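DUF2019 domain-containing protein (Rhodopseudomonas palustris, PDB 2I9C) is of unknown function but, as an all-helical DUF2019 protein of the TPR clan, may bind other proteins. Local coordinates at residues Val15-Asp26 with Leu65-Gln76. Residues are numbered along the deposited sequence; the frame is centred on the assembly and turned at random. Where two conformers were deposited one is given.
Sequences VALFAKVTVEQD and LFEYPNMQVRLQ. With ACT (acetate ion), chain B.
T22 sets its CG2 methyl 3.4 Å from Q72 O and against V73 CA, where the axes of segments 15-26 and 71-76 pass 8.1 Å apart at 121°. T22 and V73 have the closest CA atoms across the contact, and the principle illustrated is that a short side chain can lie directly on its partner's backbone. With OG1 beside the backbone N (chi1 -49°), CG2 is anti to it and lies against helix 71-79, while the hydroxyl folds back and donates to F18 O, 2.7 Å from OG1, on the opposite face of that carbonyl from T22 N. Toward the start of segment 15-26 the contact turns apolar: L65 divides its methyls, CD1 meeting F18 CD2 obliquely and CD2 touching both V15 CG1 and A19 CB. The A19 methyl makes an off-centre CH-pi contact with Y68, and V23 CG2 touches both Y68 CE2 (3.5 Å) and V73 CG2. Toward the other end polar groups take over. Q72 NE2 donates to Q25 OE1 over 3.2 Å, nearly straight and in both amide planes, although the two amides are turned steeply against each other; Q104 holds the other end of the Q72 amide. N70 is the N-cap of helix 71-79: its OD1 accepts from V73 N (3.2 Å), while ND2 makes a weak hydrogen bond to D26 OD2 (3.1 Å), bent to 129°, the carboxylate nearly perpendicular to the amide. A water joins that same oxygen to M71 N. With an alanine here, V73 N would probably lose its capping acceptor and D26 OD2 its weak amide donor, though the water could remain. M44 of helix 34-53 packs against F18, T22, Q25 and Q76. Apolar side chains thus supply most of the close contacts, while the Q72-Q25 bond, helped weakly by N70-D26, probably sets the register at the polar end; the cap orders the helix start itself.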
loop_
_atom_site.group_PDB
_atom_site.type_symbol
_atom_site.label_atom_id
_atom_site.label_comp_id
_atom_site.label_asym_id
_atom_site.label_seq_id
_atom_site.Cartn_x
_atom_site.Cartn_y
_atom_site.Cartn_z
ATOM N N VAL A 15 2.239 -4.669 10.259
ATOM C CA VAL A 15 1.425 -5.221 9.155
ATOM C C VAL A 15 -0.078 -5.167 9.465
ATOM O O VAL A 15 -0.885 -4.769 8.615
ATOM C CB VAL A 15 1.872 -6.653 8.732
ATOM C CG1 VAL A 15 0.979 -7.192 7.608
ATOM C CG2 VAL A 15 3.292 -6.605 8.187
ATOM N N ALA A 16 -0.446 -5.576 10.687
ATOM C CA ALA A 16 -1.850 -5.600 11.081
ATOM C C ALA A 16 -2.339 -4.150 11.079
ATOM O O ALA A 16 -3.448 -3.881 10.654
ATOM C CB ALA A 16 -2.053 -6.263 12.490
ATOM N N LEU A 17 -1.532 -3.211 11.601
ATOM C CA LEU A 17 -2.011 -1.815 11.652
ATOM C C LEU A 17 -2.090 -1.212 10.232
ATOM O O LEU A 17 -3.006 -0.466 9.920
ATOM C CB LEU A 17 -1.120 -0.956 12.561
ATOM C CG LEU A 17 -1.574 0.494 12.754
ATOM C CD1 LEU A 17 -2.948 0.543 13.559
ATOM C CD2 LEU A 17 -0.438 1.282 13.506
ATOM N N PHE A 18 -1.125 -1.545 9.383
ATOM C CA PHE A 18 -1.180 -1.132 7.980
ATOM C C PHE A 18 -2.550 -1.550 7.377
ATOM O O PHE A 18 -3.209 -0.754 6.703
ATOM C CB PHE A 18 -0.023 -1.779 7.195
ATOM C CG PHE A 18 0.054 -1.356 5.722
ATOM C CD1 PHE A 18 0.973 -0.389 5.298
ATOM C CD2 PHE A 18 -0.789 -1.935 4.780
ATOM C CE1 PHE A 18 1.059 -0.027 3.946
ATOM C CE2 PHE A 18 -0.734 -1.584 3.438
ATOM C CZ PHE A 18 0.197 -0.632 3.019
ATOM N N ALA A 19 -2.960 -2.804 7.566
ATOM C CA ALA A 19 -4.230 -3.233 6.983
ATOM C C ALA A 19 -5.443 -2.483 7.591
ATOM O O ALA A 19 -6.375 -2.107 6.870
ATOM C CB ALA A 19 -4.423 -4.784 7.127
ATOM N N LYS A 20 -5.426 -2.288 8.914
ATOM C CA LYS A 20 -6.530 -1.585 9.595
ATOM C C LYS A 20 -6.660 -0.156 9.079
ATOM O O LYS A 20 -7.761 0.287 8.795
ATOM C CB LYS A 20 -6.374 -1.608 11.135
ATOM C CG LYS A 20 -7.584 -1.039 11.924
ATOM C CD LYS A 20 -7.306 -0.889 13.419
ATOM C CE LYS A 20 -8.595 -1.100 14.223
ATOM N NZ LYS A 20 -8.899 0.063 15.101
ATOM N N VAL A 21 -5.545 0.566 8.961
ATOM C CA VAL A 21 -5.643 1.971 8.515
ATOM C C VAL A 21 -6.016 2.118 7.027
ATOM O O VAL A 21 -6.646 3.085 6.630
ATOM C CB VAL A 21 -4.382 2.873 8.905
ATOM C CG1 VAL A 21 -4.006 2.679 10.309
ATOM C CG2 VAL A 21 -3.213 2.569 8.033
ATOM N N THR A 22 -5.625 1.163 6.207
ATOM C CA THR A 22 -5.949 1.191 4.803
ATOM C C THR A 22 -7.402 0.731 4.510
ATOM O O THR A 22 -8.062 1.243 3.584
ATOM C CB THR A 22 -4.855 0.418 4.094
ATOM O OG1 THR A 22 -3.599 0.937 4.577
ATOM C CG2 THR A 22 -4.927 0.587 2.602
ATOM N N VAL A 23 -7.919 -0.201 5.316
ATOM C CA VAL A 23 -9.390 -0.465 5.313
ATOM C C VAL A 23 -10.137 0.838 5.647
ATOM O O VAL A 23 -11.096 1.225 4.987
ATOM C CB VAL A 23 -9.740 -1.566 6.346
ATOM C CG1 VAL A 23 -11.228 -1.550 6.724
ATOM C CG2 VAL A 23 -9.352 -2.954 5.772
ATOM N N GLU A 24 -9.701 1.521 6.702
ATOM C CA GLU A 24 -10.320 2.776 7.059
ATOM C C GLU A 24 -10.137 3.864 5.996
ATOM O O GLU A 24 -11.029 4.684 5.835
ATOM C CB GLU A 24 -9.855 3.237 8.429
ATOM C CG GLU A 24 -10.381 2.308 9.552
ATOM C CD GLU A 24 -9.904 2.732 10.949
ATOM O OE1 GLU A 24 -9.684 3.954 11.168
ATOM O OE2 GLU A 24 -9.745 1.830 11.822
ATOM N N GLN A 25 -9.021 3.862 5.260
ATOM C CA GLN A 25 -8.898 4.705 4.034
ATOM C C GLN A 25 -10.026 4.454 3.048
ATOM O O GLN A 25 -10.712 5.387 2.608
ATOM C CB GLN A 25 -7.558 4.511 3.313
ATOM C CG GLN A 25 -6.333 5.162 4.023
ATOM C CD GLN A 25 -5.053 4.715 3.364
ATOM O OE1 GLN A 25 -5.062 4.363 2.201
ATOM N NE2 GLN A 25 -3.964 4.664 4.106
ATOM N N ASP A 26 -10.250 3.190 2.741
ATOM C CA ASP A 26 -11.316 2.788 1.855
ATOM C C ASP A 26 -12.646 3.314 2.391
ATOM O O ASP A 26 -13.386 3.946 1.656
ATOM C CB ASP A 26 -11.366 1.253 1.749
ATOM C CG ASP A 26 -12.192 0.786 0.582
ATOM O OD1 ASP A 26 -12.075 1.417 -0.499
ATOM O OD2 ASP A 26 -12.943 -0.222 0.729
ATOM N N LEU A 65 -0.509 -9.168 2.550
ATOM C CA LEU A 65 -1.741 -8.461 2.386
ATOM C C LEU A 65 -2.340 -8.488 0.992
ATOM O O LEU A 65 -3.389 -7.900 0.794
ATOM C CB LEU A 65 -1.532 -7.011 2.802
ATOM C CG LEU A 65 -1.105 -6.798 4.253
ATOM C CD1 LEU A 65 -1.043 -5.242 4.501
ATOM C CD2 LEU A 65 -2.050 -7.460 5.279
ATOM N N PHE A 66 -1.660 -9.105 0.014
ATOM C CA PHE A 66 -2.175 -9.147 -1.381
ATOM C C PHE A 66 -3.487 -9.932 -1.469
ATOM O O PHE A 66 -4.223 -9.744 -2.439
ATOM C CB PHE A 66 -1.168 -9.813 -2.319
ATOM C CG PHE A 66 -0.001 -8.919 -2.754
ATOM C CD1 PHE A 66 0.295 -7.726 -2.101
ATOM C CD2 PHE A 66 0.854 -9.341 -3.797
ATOM C CE1 PHE A 66 1.399 -6.979 -2.473
ATOM C CE2 PHE A 66 1.955 -8.543 -4.218
ATOM C CZ PHE A 66 2.230 -7.372 -3.560
ATOM N N GLU A 67 -3.735 -10.860 -0.530
ATOM C CA GLU A 67 -5.010 -11.601 -0.476
ATOM C C GLU A 67 -6.030 -10.970 0.504
ATOM O O GLU A 67 -7.156 -11.428 0.616
ATOM C CB GLU A 67 -4.796 -13.093 -0.173
ATOM C CG GLU A 67 -3.910 -13.765 -1.199
ATOM C CD GLU A 67 -3.711 -15.224 -0.903
ATOM O OE1 GLU A 67 -4.386 -15.717 0.005
ATOM O OE2 GLU A 67 -2.874 -15.865 -1.557
ATOM N N TYR A 68 -5.641 -9.889 1.167
ATOM C CA TYR A 68 -6.535 -9.194 2.129
ATOM C C TYR A 68 -7.870 -8.782 1.414
ATOM O O TYR A 68 -7.811 -8.221 0.341
ATOM C CB TYR A 68 -5.817 -7.970 2.767
ATOM C CG TYR A 68 -6.585 -7.442 3.958
ATOM C CD1 TYR A 68 -6.243 -7.851 5.263
ATOM C CD2 TYR A 68 -7.727 -6.646 3.780
ATOM C CE1 TYR A 68 -6.988 -7.460 6.360
ATOM C CE2 TYR A 68 -8.509 -6.259 4.880
ATOM C CZ TYR A 68 -8.104 -6.646 6.155
ATOM O OH TYR A 68 -8.818 -6.247 7.213
ATOM N N PRO A 69 -9.060 -9.077 2.020
ATOM C CA PRO A 69 -10.331 -8.771 1.346
ATOM C C PRO A 69 -10.698 -7.266 1.400
ATOM O O PRO A 69 -11.721 -6.865 1.992
ATOM C CB PRO A 69 -11.344 -9.639 2.120
ATOM C CG PRO A 69 -10.809 -9.637 3.543
ATOM C CD PRO A 69 -9.284 -9.753 3.335
ATOM N N ASN A 70 -9.873 -6.427 0.786
ATOM C CA ASN A 70 -10.180 -5.017 0.667
ATOM C C ASN A 70 -9.282 -4.485 -0.446
ATOM O O ASN A 70 -8.087 -4.759 -0.459
ATOM C CB ASN A 70 -9.977 -4.247 1.982
ATOM C CG ASN A 70 -10.356 -2.777 1.853
ATOM O OD1 ASN A 70 -9.617 -1.993 1.261
ATOM N ND2 ASN A 70 -11.481 -2.382 2.456
HETATM N N MSE A 71 -9.858 -3.791 -1.403
HETATM C CA MSE A 71 -9.096 -3.454 -2.621
HETATM C C MSE A 71 -8.109 -2.331 -2.339
HETATM O O MSE A 71 -7.018 -2.266 -2.953
HETATM C CB MSE A 71 -10.036 -3.033 -3.761
HETATM C CG MSE A 71 -9.360 -3.046 -5.155
HETATM SE SE MSE A 71 -8.745 -4.948 -5.590
HETATM C CE MSE A 71 -10.446 -5.795 -6.145
ATOM N N GLN A 72 -8.476 -1.434 -1.433
ATOM C CA GLN A 72 -7.530 -0.403 -1.029
ATOM C C GLN A 72 -6.283 -1.001 -0.349
ATOM O O GLN A 72 -5.167 -0.524 -0.568
ATOM C CB GLN A 72 -8.216 0.648 -0.129
ATOM C CG GLN A 72 -7.309 1.906 0.227
ATOM C CD GLN A 72 -7.093 2.841 -0.957
ATOM O OE1 GLN A 72 -7.662 2.636 -2.030
ATOM N NE2 GLN A 72 -6.298 3.908 -0.744
ATOM N N VAL A 73 -6.482 -2.012 0.511
ATOM C CA VAL A 73 -5.371 -2.685 1.178
ATOM C C VAL A 73 -4.471 -3.313 0.101
ATOM O O VAL A 73 -3.263 -3.127 0.124
ATOM C CB VAL A 73 -5.867 -3.747 2.220
ATOM C CG1 VAL A 73 -4.706 -4.467 2.903
ATOM C CG2 VAL A 73 -6.682 -3.028 3.320
ATOM N N ARG A 74 -5.073 -4.058 -0.821
ATOM C CA ARG A 74 -4.309 -4.735 -1.852
ATOM C C ARG A 74 -3.510 -3.744 -2.697
ATOM O O ARG A 74 -2.347 -4.018 -3.014
ATOM C CB ARG A 74 -5.249 -5.549 -2.756
ATOM C CG ARG A 74 -5.916 -6.731 -2.030
ATOM C CD ARG A 74 -6.631 -7.661 -3.042
ATOM N NE ARG A 74 -7.240 -8.809 -2.343
ATOM C CZ ARG A 74 -7.653 -9.928 -2.918
ATOM N NH1 ARG A 74 -7.528 -10.110 -4.221
ATOM N NH2 ARG A 74 -8.198 -10.899 -2.178
ATOM N N LEU A 75 -4.164 -2.645 -3.108
ATOM C CA LEU A 75 -3.538 -1.588 -3.921
ATOM C C LEU A 75 -2.329 -0.977 -3.224
ATOM O O LEU A 75 -1.234 -0.874 -3.781
ATOM C CB LEU A 75 -4.543 -0.452 -4.255
ATOM C CG LEU A 75 -3.937 0.799 -4.925
ATOM C CD1 LEU A 75 -3.467 0.510 -6.319
ATOM C CD2 LEU A 75 -5.042 1.866 -4.970
ATOM N N GLN A 76 -2.530 -0.561 -1.991
ATOM C CA GLN A 76 -1.477 0.109 -1.258
ATOM C C GLN A 76 -0.319 -0.835 -0.958
ATOM O O GLN A 76 0.816 -0.429 -0.999
ATOM C CB GLN A 76 -2.021 0.756 0.023
ATOM C CG GLN A 76 -2.868 2.025 -0.273
ATOM C CD GLN A 76 -2.177 2.961 -1.240
ATOM O OE1 GLN A 76 -1.071 3.408 -0.986
ATOM N NE2 GLN A 76 -2.829 3.256 -2.361
HETATM C C ACT B . -7.510 -8.563 -7.335
HETATM O O ACT B . -6.685 -8.222 -6.406
HETATM O OXT ACT B . -7.993 -9.792 -7.609
HETATM C CH3 ACT B . -7.824 -7.404 -8.124
HETATM O O HOH W 1 -12.532 -2.697 -0.948
#